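Beta-1,3-1,4-glucanase (Caldicellulosiruptor sp. F32, PDB 5H4R) hydrolyses mixed-linkage beta-1,3-1,4-glucans such as lichenan, as a glycoside hydrolase of family 5 built on a TIM barrel. Local coordinates at residues I182-N187 / Y236-G241; R266-V271 / G319-I324; V136-H141 / S165-V170; V101-H106 / R117-V122. The protein carries 1 engineered substitution. All blocks are in the same frame, centred on the assembly; numbering follows the deposited sequence.

Interaction 1: I182-N187 / Y236-G241. With BGC (beta-D-glucopyranose), chain B.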
# COMPACT_ATOMS: atom_id res chain seq x y z
N ILE A 182 1.62 -9.92 -6.55
CA ILE A 182 0.85 -9.99 -5.31
C ILE A 182 -0.44 -9.21 -5.53
O ILE A 182 -0.41 -8.10 -6.08
CB ILE A 182 1.66 -9.39 -4.14
CG1 ILE A 182 2.97 -10.15 -3.98
CG2 ILE A 182 0.85 -9.36 -2.84
CD1 ILE A 182 4.04 -9.33 -3.27
N PHE A 183 -1.58 -9.77 -5.10
CA PHE A 183 -2.86 -9.06 -5.16
C PHE A 183 -3.20 -8.55 -3.77
O PHE A 183 -3.15 -9.31 -2.79
CB PHE A 183 -4.02 -9.95 -5.62
CG PHE A 183 -3.85 -10.57 -6.99
CD1 PHE A 183 -3.00 -10.02 -7.94
CD2 PHE A 183 -4.56 -11.71 -7.31
CE1 PHE A 183 -2.89 -10.60 -9.20
CE2 PHE A 183 -4.46 -12.27 -8.57
CZ PHE A 183 -3.62 -11.72 -9.51
N GLU A 184 -3.63 -7.30 -3.70
CA GLU A 184 -4.04 -6.64 -2.46
C GLU A 184 -5.53 -6.30 -2.56
O GLU A 184 -5.91 -5.52 -3.43
CB GLU A 184 -3.21 -5.36 -2.24
CG GLU A 184 -3.65 -4.51 -1.06
CD GLU A 184 -2.98 -3.14 -1.05
OE1 GLU A 184 -1.73 -3.10 -1.07
OE2 GLU A 184 -3.69 -2.10 -1.09
N ALA A 185 -6.34 -6.85 -1.64
CA ALA A 185 -7.79 -6.86 -1.80
C ALA A 185 -8.34 -5.48 -2.12
O ALA A 185 -9.18 -5.30 -3.02
CB ALA A 185 -8.43 -7.39 -0.52
N VAL A 186 -7.94 -4.51 -1.31
CA VAL A 186 -8.49 -3.17 -1.34
C VAL A 186 -7.52 -2.34 -0.51
O VAL A 186 -6.80 -2.89 0.33
CB VAL A 186 -9.93 -3.15 -0.75
CG1 VAL A 186 -9.97 -3.63 0.68
CG2 VAL A 186 -10.56 -1.77 -0.87
N ASN A 187 -7.51 -1.03 -0.74
CA ASN A 187 -6.53 -0.14 -0.15
C ASN A 187 -6.87 0.23 1.29
O ASN A 187 -6.26 -0.30 2.22
CB ASN A 187 -6.43 1.10 -1.06
CG ASN A 187 -5.51 2.13 -0.54
OD1 ASN A 187 -4.37 1.82 -0.19
ND2 ASN A 187 -5.96 3.38 -0.51
N TYR A 236 0.61 -15.11 -3.22
CA TYR A 236 0.41 -14.35 -1.99
C TYR A 236 -0.61 -13.24 -2.20
O TYR A 236 -0.62 -12.58 -3.24
CB TYR A 236 1.73 -13.74 -1.51
CG TYR A 236 2.69 -14.73 -0.89
CD1 TYR A 236 3.60 -15.43 -1.69
CD2 TYR A 236 2.69 -14.98 0.48
CE1 TYR A 236 4.48 -16.34 -1.14
CE2 TYR A 236 3.56 -15.91 1.03
CZ TYR A 236 4.46 -16.58 0.21
OH TYR A 236 5.33 -17.50 0.73
N LEU A 237 -1.44 -13.02 -1.18
CA LEU A 237 -2.54 -12.06 -1.21
C LEU A 237 -2.46 -11.20 0.04
O LEU A 237 -2.27 -11.72 1.14
CB LEU A 237 -3.87 -12.77 -1.24
CG LEU A 237 -4.07 -13.87 -2.26
CD1 LEU A 237 -5.42 -14.56 -2.05
CD2 LEU A 237 -3.98 -13.29 -3.66
N MET A 238 -2.63 -9.89 -0.13
CA MET A 238 -2.59 -8.95 0.97
C MET A 238 -4.01 -8.52 1.33
O MET A 238 -4.81 -8.25 0.44
CB MET A 238 -1.75 -7.72 0.59
CG MET A 238 -0.25 -7.97 0.57
SD MET A 238 0.71 -6.61 -0.18
CE MET A 238 0.35 -5.24 0.94
N VAL A 239 -4.30 -8.44 2.64
CA VAL A 239 -5.60 -7.98 3.09
C VAL A 239 -5.41 -6.96 4.19
O VAL A 239 -4.58 -7.17 5.10
CB VAL A 239 -6.49 -9.12 3.60
CG1 VAL A 239 -6.87 -10.04 2.45
CG2 VAL A 239 -5.82 -9.87 4.73
N PRO A 240 -6.16 -5.86 4.15
CA PRO A 240 -6.12 -4.87 5.24
C PRO A 240 -7.28 -5.06 6.20
O PRO A 240 -8.26 -5.73 5.87
CB PRO A 240 -6.28 -3.54 4.48
CG PRO A 240 -7.25 -3.91 3.44
CD PRO A 240 -6.92 -5.32 3.01
N GLY A 241 -7.18 -4.37 7.35
CA GLY A 241 -8.33 -4.05 8.17
C GLY A 241 -8.84 -2.65 7.88
O GLY A 241 -8.47 -1.99 6.91
C2 BGC B . -3.80 6.64 0.35
C3 BGC B . -3.05 7.34 -0.76
C4 BGC B . -2.75 8.75 -0.28
C5 BGC B . -1.67 8.59 0.78
C6 BGC B . -1.25 9.93 1.39
C1 BGC B . -3.36 7.06 1.77
O2 BGC B . -3.73 5.21 0.17
O3 BGC B . -3.89 7.34 -1.91
O4 BGC B . -2.24 9.50 -1.38
O5 BGC B . -2.09 7.71 1.83
O6 BGC B . -2.36 10.72 1.85
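F183 and M238 join two neighbouring parallel strands of the TIM barrel, 181-184 and 237-240. M238 N donates to F183 O at 2.8 Å. M238 O then accepts from A185 N at 2.9 Å. M238 is thus gripped on both its backbone polar atoms, and the second bond carries the pairing just past the end of strand 181-184. The strand directions differ by 19°.

Side chains pack on both faces of the pair. On the face of E184 and M238, the thioether crosses I182, with M238 SD 3.8 Å from I182 CG2. M238 is bent at its last torsion (chi3 63°), which brings CE to 3.6 Å from E184 OE1. On the face of F183 and L237, L237 CD2 lies 3.9 Å from F183 CB. Helix 205-226 packs against this outer side through V225 and R226. Past F183 and L237, the P240 ring meets V186. P240 CG sits 3.3 Å from V186 O, and V186 CG1 comes across the ring at about a right angle.

The second shell is polar. E184 OE2 forms a salt bridge with R98 and also accepts from N139 ND2. The same R98 NH2 donates to N187 OD1, which would help fix the rotation of the N187 amide. N187 lies directly before Q188, an engineered glutamine that also lines the glycan pocket. The loop leaving strand 181-184 carries N187 to the sugar. The other end of its amide, ND2, donates to O2 of the bound beta-D-glucopyranose at 3.0 Å, with an N-H...O angle of 161°.

Interaction 2: R266-V271 / G319-I324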
# COMPACT_ATOMS: atom_id res chain seq x y z
N ARG A 266 -0.29 -17.97 3.02
CA ARG A 266 -0.14 -17.17 1.81
C ARG A 266 -0.92 -15.86 1.90
O ARG A 266 -1.05 -15.17 0.89
CB ARG A 266 -0.57 -17.98 0.57
CG ARG A 266 0.35 -19.17 0.23
CD ARG A 266 1.70 -18.68 -0.31
NE ARG A 266 2.74 -19.69 -0.47
CZ ARG A 266 3.33 -20.02 -1.61
NH1 ARG A 266 3.00 -19.46 -2.77
NH2 ARG A 266 4.28 -20.93 -1.59
N ILE A 267 -1.42 -15.51 3.08
CA ILE A 267 -2.14 -14.25 3.30
C ILE A 267 -1.22 -13.32 4.08
O ILE A 267 -0.73 -13.68 5.15
CB ILE A 267 -3.47 -14.45 4.05
CG1 ILE A 267 -4.38 -15.47 3.34
CG2 ILE A 267 -4.17 -13.11 4.23
CD1 ILE A 267 -4.74 -15.12 1.97
N ILE A 268 -1.00 -12.12 3.53
CA ILE A 268 -0.13 -11.10 4.10
C ILE A 268 -1.02 -10.01 4.68
O ILE A 268 -1.97 -9.56 4.02
CB ILE A 268 0.81 -10.50 3.04
CG1 ILE A 268 1.73 -11.59 2.46
CG2 ILE A 268 1.61 -9.36 3.62
CD1 ILE A 268 2.57 -11.12 1.31
N ILE A 269 -0.72 -9.57 5.90
CA ILE A 269 -1.45 -8.46 6.51
C ILE A 269 -0.92 -7.16 5.92
O ILE A 269 0.30 -6.94 5.91
CB ILE A 269 -1.28 -8.47 8.03
CG1 ILE A 269 -1.71 -9.79 8.65
CG2 ILE A 269 -2.07 -7.30 8.67
CD1 ILE A 269 -3.09 -10.21 8.34
N SER A 270 -1.82 -6.32 5.43
CA SER A 270 -1.50 -5.02 4.86
C SER A 270 -1.81 -3.91 5.86
O SER A 270 -2.92 -3.84 6.39
CB SER A 270 -2.32 -4.78 3.59
OG SER A 270 -2.14 -3.46 3.11
N VAL A 271 -0.83 -3.04 6.10
CA VAL A 271 -1.07 -1.84 6.91
C VAL A 271 -0.43 -0.64 6.21
O VAL A 271 0.56 -0.76 5.49
CB VAL A 271 -0.53 -1.94 8.35
CG1 VAL A 271 -1.06 -3.16 9.06
CG2 VAL A 271 0.96 -1.93 8.38
N GLY A 319 4.65 -16.10 12.80
CA GLY A 319 4.94 -16.58 11.47
C GLY A 319 4.10 -15.98 10.38
O GLY A 319 4.26 -16.36 9.21
N ILE A 320 3.22 -15.03 10.72
CA ILE A 320 2.28 -14.48 9.77
C ILE A 320 2.91 -13.24 9.14
O ILE A 320 3.32 -12.33 9.88
CB ILE A 320 0.95 -14.14 10.46
CG1 ILE A 320 0.36 -15.40 11.06
CG2 ILE A 320 0.01 -13.48 9.48
CD1 ILE A 320 -0.75 -15.15 12.02
N PRO A 321 2.99 -13.14 7.82
CA PRO A 321 3.68 -12.01 7.20
C PRO A 321 2.86 -10.73 7.20
O PRO A 321 1.64 -10.74 7.09
CB PRO A 321 3.90 -12.49 5.76
CG PRO A 321 2.75 -13.43 5.52
CD PRO A 321 2.59 -14.16 6.81
N VAL A 322 3.59 -9.62 7.32
CA VAL A 322 3.07 -8.26 7.37
C VAL A 322 3.87 -7.38 6.41
O VAL A 322 5.11 -7.41 6.45
CB VAL A 322 3.18 -7.68 8.79
CG1 VAL A 322 2.76 -6.23 8.81
CG2 VAL A 322 2.39 -8.52 9.80
N VAL A 323 3.18 -6.58 5.59
CA VAL A 323 3.81 -5.60 4.71
C VAL A 323 3.19 -4.24 4.99
O VAL A 323 1.96 -4.11 5.03
CB VAL A 323 3.67 -6.00 3.23
CG1 VAL A 323 4.03 -4.86 2.29
CG2 VAL A 323 4.52 -7.22 2.93
N ILE A 324 4.04 -3.22 5.16
CA ILE A 324 3.60 -1.84 5.25
C ILE A 324 3.56 -1.32 3.81
O ILE A 324 4.59 -1.01 3.21
CB ILE A 324 4.50 -1.02 6.17
CG1 ILE A 324 4.38 -1.51 7.60
CG2 ILE A 324 4.20 0.47 6.05
CD1 ILE A 324 5.43 -0.93 8.52
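I269 and V322 belong to a parallel strand pairing in the wall of the TIM barrel, where strand 267-272 lies beside strand 322-327. The short segments diverge by 31°, as strands do in a closed, twisted barrel. Three backbone bonds hold them. P321 O accepts from I269 N at 2.9 Å. I269 O accepts from V323 N at 2.9 Å. V323 O accepts from V271 N at 3.2 Å. P321 still contributes its carbonyl, although as a proline it has no N-H to give.

The side chains pair on two faces. On one, V271 CG2 is 3.5 Å from I324 CG1. With V271 CG1 opposite the carbonyl carbon (chi1 -54°), CG2 is left between the backbone N and the carbonyl carbon, facing the isoleucine. Further along this face I269 CB meets V322 CG2 at 4.1 Å. Helix 298-316 packs here through L311, F315 and F307. On the other face I268 is wedged between two partners. Its CG1 meets P321 CG at 3.7 Å, at about a right angle to the ring, and its CG2 meets V323 CG2 at 3.7 Å. M238 and helix 39-47 add to this side.

G319 ends helix 298-316 in a Schellman motif and turns the chain into the strand. The side chains meeting across the pair are all apolar. Cohesion thus comes from backbone hydrogen bonds and close methyl packing, with no charge to be neutralised between the segments.

Interaction 3: V136-H141 / S165-V170. With BGC (beta-D-glucopyranose), chain B.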
# COMPACT_ATOMS: atom_id res chain seq x y z
N VAL A 136 5.54 -7.12 -7.43
CA VAL A 136 4.55 -6.17 -7.88
C VAL A 136 3.28 -6.38 -7.08
O VAL A 136 2.83 -7.53 -6.93
CB VAL A 136 4.23 -6.32 -9.38
CG1 VAL A 136 3.18 -5.31 -9.83
CG2 VAL A 136 5.49 -6.17 -10.21
N ILE A 137 2.72 -5.29 -6.55
CA ILE A 137 1.44 -5.30 -5.84
C ILE A 137 0.43 -4.49 -6.64
O ILE A 137 0.69 -3.33 -6.98
CB ILE A 137 1.56 -4.72 -4.42
CG1 ILE A 137 2.58 -5.49 -3.58
CG2 ILE A 137 0.19 -4.68 -3.77
CD1 ILE A 137 3.05 -4.73 -2.35
N ILE A 138 -0.74 -5.09 -6.94
CA ILE A 138 -1.85 -4.36 -7.56
C ILE A 138 -3.06 -4.49 -6.64
O ILE A 138 -3.20 -5.48 -5.92
CB ILE A 138 -2.18 -4.87 -8.98
CG1 ILE A 138 -2.51 -6.35 -9.01
CG2 ILE A 138 -1.02 -4.58 -9.93
CD1 ILE A 138 -2.93 -6.87 -10.42
N ASN A 139 -3.94 -3.48 -6.66
CA ASN A 139 -5.03 -3.45 -5.67
C ASN A 139 -6.30 -2.86 -6.28
O ASN A 139 -6.38 -2.61 -7.49
CB ASN A 139 -4.60 -2.65 -4.43
CG ASN A 139 -4.55 -1.14 -4.67
OD1 ASN A 139 -4.82 -0.63 -5.76
ND2 ASN A 139 -4.21 -0.41 -3.62
N ILE A 140 -7.30 -2.69 -5.42
CA ILE A 140 -8.42 -1.74 -5.59
C ILE A 140 -8.14 -0.53 -4.71
O ILE A 140 -7.97 -0.68 -3.49
CB ILE A 140 -9.76 -2.40 -5.19
CG1 ILE A 140 -10.12 -3.56 -6.12
CG2 ILE A 140 -10.89 -1.35 -5.10
CD1 ILE A 140 -11.39 -4.30 -5.75
N HIS A 141 -8.08 0.69 -5.29
CA HIS A 141 -7.63 1.85 -4.53
C HIS A 141 -8.80 2.77 -4.22
O HIS A 141 -9.57 2.48 -3.28
CB HIS A 141 -6.46 2.51 -5.27
CG HIS A 141 -5.54 3.24 -4.35
ND1 HIS A 141 -4.59 2.60 -3.58
CD2 HIS A 141 -5.45 4.56 -4.07
CE1 HIS A 141 -3.94 3.51 -2.87
NE2 HIS A 141 -4.43 4.70 -3.16
N SER A 165 -16.44 -9.15 -9.02
CA SER A 165 -16.29 -8.87 -10.44
C SER A 165 -14.91 -8.31 -10.76
O SER A 165 -14.26 -8.76 -11.72
CB SER A 165 -17.34 -7.89 -10.94
OG SER A 165 -17.12 -7.73 -12.34
N ILE A 166 -14.46 -7.30 -10.02
CA ILE A 166 -13.13 -6.75 -10.26
C ILE A 166 -12.08 -7.84 -10.14
O ILE A 166 -11.22 -7.97 -11.03
CB ILE A 166 -12.82 -5.58 -9.30
CG1 ILE A 166 -13.76 -4.40 -9.54
CG2 ILE A 166 -11.36 -5.14 -9.44
CD1 ILE A 166 -13.69 -3.75 -10.94
N TRP A 167 -12.11 -8.63 -9.06
CA TRP A 167 -11.03 -9.57 -8.85
C TRP A 167 -11.14 -10.78 -9.76
O TRP A 167 -10.10 -11.32 -10.14
CB TRP A 167 -10.92 -9.96 -7.37
CG TRP A 167 -10.14 -8.91 -6.65
CD1 TRP A 167 -10.58 -8.04 -5.68
CD2 TRP A 167 -8.77 -8.57 -6.90
NE1 TRP A 167 -9.57 -7.20 -5.31
CE2 TRP A 167 -8.44 -7.50 -6.04
CE3 TRP A 167 -7.78 -9.08 -7.75
CZ2 TRP A 167 -7.18 -6.92 -6.01
CZ3 TRP A 167 -6.52 -8.50 -7.72
CH2 TRP A 167 -6.24 -7.43 -6.86
N THR A 168 -12.34 -11.17 -10.20
CA THR A 168 -12.41 -12.21 -11.21
C THR A 168 -11.72 -11.75 -12.49
O THR A 168 -10.93 -12.48 -13.09
CB THR A 168 -13.87 -12.60 -11.50
OG1 THR A 168 -14.45 -13.23 -10.36
CG2 THR A 168 -13.95 -13.57 -12.66
N GLN A 169 -12.01 -10.51 -12.91
CA GLN A 169 -11.44 -9.99 -14.15
C GLN A 169 -9.95 -9.80 -14.03
O GLN A 169 -9.19 -10.19 -14.92
CB GLN A 169 -12.11 -8.68 -14.54
CG GLN A 169 -13.54 -8.86 -14.97
CD GLN A 169 -14.22 -7.54 -15.20
OE1 GLN A 169 -14.04 -6.91 -16.26
NE2 GLN A 169 -15.02 -7.11 -14.23
N VAL A 170 -9.49 -9.16 -12.95
CA VAL A 170 -8.07 -8.89 -12.79
C VAL A 170 -7.30 -10.19 -12.58
O VAL A 170 -6.26 -10.43 -13.21
CB VAL A 170 -7.84 -7.88 -11.66
CG1 VAL A 170 -6.34 -7.69 -11.40
CG2 VAL A 170 -8.53 -6.55 -12.02
C2 BGC B . -3.80 6.64 0.35
C3 BGC B . -3.05 7.34 -0.76
C4 BGC B . -2.75 8.75 -0.28
C5 BGC B . -1.67 8.59 0.78
C6 BGC B . -1.25 9.93 1.39
C1 BGC B . -3.36 7.06 1.77
O2 BGC B . -3.73 5.21 0.17
O3 BGC B . -3.89 7.34 -1.91
O4 BGC B . -2.24 9.50 -1.38
O5 BGC B . -2.09 7.71 1.83
O6 BGC B . -2.36 10.72 1.85
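I138 reaches V170 through an uncommon first torsion: its CG1 stands between the backbone N and the carbonyl carbon (chi1 57°). With the chain extended beyond that point, I138 CD1 meets V170 CG1 tip to tip at 3.6 Å. I140 takes the commoner form, CG1 opposite the carbonyl carbon (chi1 -65°). Its CD1 enters between I166 and W167, 3.8 Å from I166 CG2 and 3.5 Å from W167 NE1. The indole turns an edge to the strand. I138 O lies in the indole plane, 3.7 Å from W167 CH2. W167 NE1 is itself bonded to A185 O. No hydrogen bond joins the two segments.

H141 binds the sugar and N139 positions it from behind. N139 OD1 accepts from V101 N. N139 ND2 donates to H141 ND1 at 3.0 Å, in the imidazole plane, which would set the ring rotation. H141 NE2 then shares a hydrogen bond of 3.0 Å with O3 of the bound glucose unit.

The contact belongs to a beta-alpha-beta crossover of the barrel. Helix 156-173 packs outside strand 135-139 and leads on to its neighbour, strand 181-184. W167 also meets F183 of that strand and, edge-to-face, F221 of helix 205-226.

Interaction 4: V101-H106 / R117-V122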
# COMPACT_ATOMS: atom_id res chain seq x y z
N VAL A 101 -4.47 0.94 -8.15
CA VAL A 101 -5.36 1.15 -9.29
C VAL A 101 -6.75 1.49 -8.77
O VAL A 101 -7.35 0.72 -8.01
CB VAL A 101 -5.45 -0.08 -10.20
CG1 VAL A 101 -6.35 0.25 -11.39
CG2 VAL A 101 -4.05 -0.48 -10.68
N SER A 102 -7.31 2.59 -9.26
CA SER A 102 -8.72 2.88 -9.04
C SER A 102 -9.48 2.44 -10.29
O SER A 102 -9.17 2.89 -11.39
CB SER A 102 -8.94 4.36 -8.74
OG SER A 102 -8.28 4.68 -7.54
N TRP A 103 -10.47 1.57 -10.10
CA TRP A 103 -11.18 0.98 -11.24
C TRP A 103 -12.53 1.62 -11.53
O TRP A 103 -13.06 1.40 -12.63
CB TRP A 103 -11.41 -0.53 -11.03
CG TRP A 103 -10.17 -1.29 -10.66
CD1 TRP A 103 -9.68 -1.52 -9.40
CD2 TRP A 103 -9.21 -1.88 -11.58
NE1 TRP A 103 -8.50 -2.22 -9.48
CE2 TRP A 103 -8.19 -2.45 -10.80
CE3 TRP A 103 -9.13 -1.96 -12.98
CZ2 TRP A 103 -7.11 -3.11 -11.35
CZ3 TRP A 103 -8.03 -2.60 -13.53
CH2 TRP A 103 -7.04 -3.19 -12.71
N HIS A 104 -13.12 2.36 -10.59
CA HIS A 104 -14.53 2.72 -10.73
C HIS A 104 -14.80 3.69 -11.87
O HIS A 104 -15.95 3.75 -12.34
CB HIS A 104 -15.10 3.26 -9.40
CG HIS A 104 -14.74 4.68 -9.10
ND1 HIS A 104 -13.67 5.02 -8.29
CD2 HIS A 104 -15.32 5.85 -9.45
CE1 HIS A 104 -13.61 6.34 -8.17
NE2 HIS A 104 -14.60 6.87 -8.87
N ASN A 105 -13.80 4.46 -12.34
CA ASN A 105 -13.99 5.30 -13.51
C ASN A 105 -13.77 4.54 -14.80
O ASN A 105 -13.76 5.16 -15.88
CB ASN A 105 -13.06 6.52 -13.49
CG ASN A 105 -13.36 7.46 -12.35
OD1 ASN A 105 -12.48 7.73 -11.53
ND2 ASN A 105 -14.58 7.97 -12.29
N HIS A 106 -13.63 3.21 -14.72
CA HIS A 106 -13.25 2.38 -15.85
C HIS A 106 -14.12 1.14 -15.96
O HIS A 106 -13.71 0.15 -16.58
CB HIS A 106 -11.78 2.00 -15.72
CG HIS A 106 -10.89 3.18 -15.52
ND1 HIS A 106 -10.55 4.03 -16.55
CD2 HIS A 106 -10.31 3.69 -14.40
CE1 HIS A 106 -9.79 5.00 -16.08
NE2 HIS A 106 -9.62 4.82 -14.78
N ARG A 117 -9.13 -1.29 -22.61
CA ARG A 117 -7.97 -0.42 -22.81
C ARG A 117 -7.30 -0.11 -21.49
O ARG A 117 -6.07 -0.07 -21.39
CB ARG A 117 -8.39 0.88 -23.52
CG ARG A 117 -8.73 0.64 -24.96
CD ARG A 117 -9.08 1.93 -25.67
NE ARG A 117 -7.94 2.83 -25.81
CZ ARG A 117 -7.84 4.03 -25.24
NH1 ARG A 117 -8.81 4.51 -24.48
NH2 ARG A 117 -6.77 4.78 -25.46
N TRP A 118 -8.09 0.06 -20.44
CA TRP A 118 -7.53 0.37 -19.13
C TRP A 118 -6.77 -0.82 -18.56
O TRP A 118 -5.62 -0.69 -18.11
CB TRP A 118 -8.66 0.79 -18.19
CG TRP A 118 -8.21 1.18 -16.81
CD1 TRP A 118 -8.42 0.49 -15.66
CD2 TRP A 118 -7.51 2.38 -16.43
NE1 TRP A 118 -7.89 1.17 -14.60
CE2 TRP A 118 -7.33 2.33 -15.04
CE3 TRP A 118 -7.02 3.49 -17.14
CZ2 TRP A 118 -6.67 3.35 -14.33
CZ3 TRP A 118 -6.37 4.49 -16.44
CH2 TRP A 118 -6.22 4.42 -15.05
N LEU A 119 -7.38 -2.00 -18.57
CA LEU A 119 -6.71 -3.18 -18.03
C LEU A 119 -5.46 -3.52 -18.85
O LEU A 119 -4.42 -3.89 -18.28
CB LEU A 119 -7.69 -4.36 -18.00
CG LEU A 119 -7.18 -5.66 -17.36
CD1 LEU A 119 -6.66 -5.44 -15.94
CD2 LEU A 119 -8.31 -6.64 -17.35
N ASP A 120 -5.53 -3.36 -20.17
CA ASP A 120 -4.36 -3.54 -21.03
C ASP A 120 -3.21 -2.61 -20.63
O ASP A 120 -2.05 -3.02 -20.59
CB ASP A 120 -4.71 -3.28 -22.50
CG ASP A 120 -5.60 -4.34 -23.14
OD1 ASP A 120 -5.89 -5.40 -22.54
OD2 ASP A 120 -6.00 -4.11 -24.31
N ARG A 121 -3.52 -1.34 -20.35
CA ARG A 121 -2.47 -0.39 -19.97
C ARG A 121 -1.87 -0.74 -18.61
O ARG A 121 -0.64 -0.69 -18.45
CB ARG A 121 -3.02 1.04 -19.99
CG ARG A 121 -2.01 2.09 -19.53
CD ARG A 121 -0.72 2.15 -20.37
NE ARG A 121 0.22 3.07 -19.74
CZ ARG A 121 1.54 3.00 -19.86
NH1 ARG A 121 2.12 2.10 -20.65
NH2 ARG A 121 2.30 3.87 -19.21
N VAL A 122 -2.70 -1.08 -17.62
CA VAL A 122 -2.20 -1.53 -16.32
C VAL A 122 -1.26 -2.71 -16.51
O VAL A 122 -0.18 -2.77 -15.90
CB VAL A 122 -3.37 -1.88 -15.39
CG1 VAL A 122 -2.86 -2.55 -14.13
CG2 VAL A 122 -4.16 -0.61 -15.03
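H106 and W118 form the tight part of this contact, a face-to-face stack. The imidazole and the six-membered indole ring have centroids 3.5 Å apart and planes within 7° of each other. H106 CB extends the overlap as a CH-pi contact over the five-membered ring of W118. The indole reaches the histidine because its CG is anti to the backbone N (chi1 -178°). H106 ND1 is hydrogen-bonded to E69, which would fix the rotation of the imidazole. N105 CB lies over its other face.

W103 completes the aromatic cluster. Its six-membered ring meets the five-membered ring of W118 at 88°, with W103 CE3 3.7 Å from W118 CD1. V101 CG1 lies over one face of W103 and comes 3.7 Å from W118 NE1. W103 NE1 is bonded to N139 O.

The segments are parts of one beta-alpha connection of the TIM barrel. The chain leaves strand 96-99, passes through the small hairpin 107-108 and 113-114, and enters helix 116-131.

Packing is looser towards V122 and L119. V101 CG2 meets V122 CG1 tip to tip at 4.2 Å, and W103 CH2 is 4.0 Å from L119 CD1. No hydrogen bond crosses between the segments. On the solvent side of the helix R117 is exposed and D120 partly so. Both pair with other charges, R117 with D68 and D120 with K116 and R173.

Overall arrangement
Interactions 1 and 2 are consecutive in the barrel wall. Their centres are about 9 Å apart, and L237 O and I268 N join them at 2.7 Å, probably by a hydrogen bond. On its other side interaction 1 meets interaction 3, also about 9 Å away between centres, through I182 N and V136 O at 2.7 Å. Both touch the same glucose unit: N187 takes O2 and H141 takes O3, while E326 and E370 bind it too. The centre of interaction 4 is about 10 Å from that of interaction 3, and V101 O lies 2.8 Å from H141 N. Interactions 2 and 4 are about 26 Å apart between centres. The side chains of V271 and S102 lie about 9 and 8 Å from a bound glucose unit.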